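Local coordinates for protein halogenase PltM (Pseudomonas fluorescens, PDB 6BZN) that halogenates phenolic substrates with unusual breadth of substrate and halide, as a flavin-dependent enzyme that binds FAD, at residues A[64-68]-A[107-111]. Residues are numbered along the deposited sequence; the frame is centred on the assembly and turned at random.
Sequences EAATP and KLGFS
Ala65 and Lys107 bring the two backbones to 8.1 Å between their CA atoms, too far for main-chain pairing, and side chains reaching from 107-111 bridge the distance to the loop 64-68. Lys107 NZ donates to Ala66 O at 2.8 Å, tilted 29° from the carbonyl plane, with a C=O...N angle of 142°. Bends at chi3 and chi4 (-102°) turn the ammonium onto this oxygen, while Lys107 CD lies against Ala66 O at 3.3 Å. The same nitrogen forms a salt bridge with Glu135 of strand 134-138, so the buried charge probably has its countercharge there. With an alanine in place of Lys107, the Ala66 carbonyl would probably lose this donor and Glu135 this salt bridge. Beside the lysine, the end of the Phe110 ring reaches the loop: its CE1 lies 4.2 Å from Ala65 CB, and its CZ meets Thr67 CG2 obliquely at 3.8 Å. His250 packs edge-to-face with that ring. Thr67 itself N-caps helix 68-81, and Ala65 O hydrogen-bonds Ser351 OG. Ala65 and Ser351 belong to the FAD site, empty of flavin in this model; the contact thus joins strands 104-107 and 109-114, where the chain turns at Leu108, to a flavin-binding loop of the flavin-dependent halogenase fold.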
ATOM      1  N   GLU A  64      -0.606   4.990  -4.855  1.00 13.10           N
ATOM      2  CA  GLU A  64      -1.082   6.364  -4.727  1.00 12.86           C
ATOM      3  C   GLU A  64      -2.102   6.588  -3.620  1.00 12.60           C
ATOM      4  O   GLU A  64      -2.241   7.715  -3.138  1.00 12.46           O
ATOM      5  CB  GLU A  64      -1.663   6.815  -6.064  1.00 12.91           C
ATOM      6  CG  GLU A  64      -0.624   6.788  -7.198  1.00 13.39           C
ATOM      7  CD  GLU A  64      -1.200   6.624  -8.589  1.00 13.37           C
ATOM      8  OE1 GLU A  64      -2.033   5.714  -8.802  1.00 13.43           O
ATOM      9  OE2 GLU A  64      -0.763   7.380  -9.491  1.00 12.90           O
ATOM     10  N   ALA A  65      -2.816   5.548  -3.211  1.00 12.43           N
ATOM     11  CA  ALA A  65      -3.915   5.736  -2.266  1.00 12.51           C
ATOM     12  C   ALA A  65      -3.392   5.617  -0.856  1.00 12.61           C
ATOM     13  O   ALA A  65      -3.030   4.525  -0.404  1.00 12.64           O
ATOM     14  CB  ALA A  65      -5.015   4.712  -2.516  1.00 12.36           C
ATOM     15  N   ALA A  66      -3.325   6.742  -0.155  1.00 12.84           N
ATOM     16  CA  ALA A  66      -2.972   6.719   1.251  1.00 12.62           C
ATOM     17  C   ALA A  66      -4.117   6.081   2.034  1.00 12.99           C
ATOM     18  O   ALA A  66      -5.242   5.976   1.538  1.00 13.75           O
ATOM     19  CB  ALA A  66      -2.677   8.118   1.769  1.00 12.92           C
ATOM     20  N   THR A  67      -3.808   5.645   3.247  1.00 12.87           N
ATOM     21  CA  THR A  67      -4.784   5.019   4.147  1.00 13.04           C
ATOM     22  C   THR A  67      -4.650   5.638   5.536  1.00 13.58           C
ATOM     23  O   THR A  67      -3.669   6.322   5.819  1.00 13.06           O
ATOM     24  CB  THR A  67      -4.516   3.522   4.288  1.00 13.32           C
ATOM     25  OG1 THR A  67      -3.112   3.315   4.504  1.00 13.18           O
ATOM     26  CG2 THR A  67      -4.962   2.781   3.051  1.00 13.55           C
ATOM     27  N   PRO A  68      -5.632   5.389   6.419  1.00 13.39           N
ATOM     28  CA  PRO A  68      -5.421   5.835   7.803  1.00 13.46           C
ATOM     29  C   PRO A  68      -4.126   5.306   8.391  1.00 12.58           C
ATOM     30  O   PRO A  68      -3.407   6.056   9.032  1.00 12.56           O
ATOM     31  CB  PRO A  68      -6.652   5.301   8.549  1.00 13.85           C
ATOM     32  CG  PRO A  68      -7.665   5.063   7.504  1.00 14.20           C
ATOM     33  CD  PRO A  68      -6.962   4.791   6.211  1.00 14.03           C
ATOM     34  N   LYS A 107      -8.814  12.154  -0.686  1.00 16.67           N
ATOM     35  CA  LYS A 107      -9.761  11.057  -0.505  1.00 17.83           C
ATOM     36  C   LYS A 107     -10.416  11.111   0.856  1.00 17.07           C
ATOM     37  O   LYS A 107      -9.756  11.313   1.885  1.00 16.16           O
ATOM     38  CB  LYS A 107      -9.129   9.683  -0.755  1.00 19.15           C
ATOM     39  CG  LYS A 107      -7.883   9.407   0.056  1.00 20.07           C
ATOM     40  CD  LYS A 107      -7.440   7.940  -0.004  1.00 21.15           C
ATOM     41  CE  LYS A 107      -8.371   6.969   0.711  1.00 22.41           C
ATOM     42  NZ  LYS A 107      -7.895   6.509   2.043  1.00 24.19           N
ATOM     43  N   LEU A 108     -11.725  10.908   0.844  1.00 17.04           N
ATOM     44  CA  LEU A 108     -12.520  10.886   2.059  1.00 18.29           C
ATOM     45  C   LEU A 108     -12.917   9.468   2.429  1.00 18.66           C
ATOM     46  O   LEU A 108     -13.672   9.272   3.392  1.00 18.92           O
ATOM     47  CB  LEU A 108     -13.750  11.759   1.868  1.00 19.45           C
ATOM     48  CG  LEU A 108     -13.433  13.207   1.500  1.00 20.80           C
ATOM     49  CD1 LEU A 108     -14.715  13.979   1.198  1.00 21.63           C
ATOM     50  CD2 LEU A 108     -12.631  13.880   2.599  1.00 22.32           C
ATOM     51  N   GLY A 109     -12.399   8.489   1.680  1.00 17.29           N
ATOM     52  CA  GLY A 109     -12.631   7.082   1.953  1.00 17.92           C
ATOM     53  C   GLY A 109     -12.378   6.216   0.733  1.00 17.60           C
ATOM     54  O   GLY A 109     -11.989   6.713  -0.325  1.00 16.91           O
ATOM     55  N   PHE A 110     -12.570   4.917   0.916  1.00 17.34           N
ATOM     56  CA  PHE A 110     -12.580   3.940  -0.178  1.00 17.48           C
ATOM     57  C   PHE A 110     -14.037   3.719  -0.570  1.00 17.18           C
ATOM     58  O   PHE A 110     -14.885   3.551   0.301  1.00 18.23           O
ATOM     59  CB  PHE A 110     -11.980   2.594   0.261  1.00 18.19           C
ATOM     60  CG  PHE A 110     -10.450   2.532   0.318  1.00 18.98           C
ATOM     61  CD1 PHE A 110      -9.622   3.545  -0.175  1.00 19.72           C
ATOM     62  CD2 PHE A 110      -9.836   1.387   0.817  1.00 19.54           C
ATOM     63  CE1 PHE A 110      -8.229   3.419  -0.135  1.00 20.23           C
ATOM     64  CE2 PHE A 110      -8.442   1.269   0.877  1.00 19.23           C
ATOM     65  CZ  PHE A 110      -7.639   2.282   0.392  1.00 19.02           C
ATOM     66  N   SER A 111     -14.335   3.724  -1.864  1.00 15.16           N
ATOM     67  CA  SER A 111     -15.665   3.398  -2.346  1.00 14.57           C
ATOM     68  C   SER A 111     -15.574   2.237  -3.329  1.00 13.94           C
ATOM     69  O   SER A 111     -14.564   2.069  -4.034  1.00 12.45           O
ATOM     70  CB  SER A 111     -16.331   4.605  -3.001  1.00 14.94           C
ATOM     71  OG  SER A 111     -15.595   5.048  -4.120  1.00 16.01           O
TER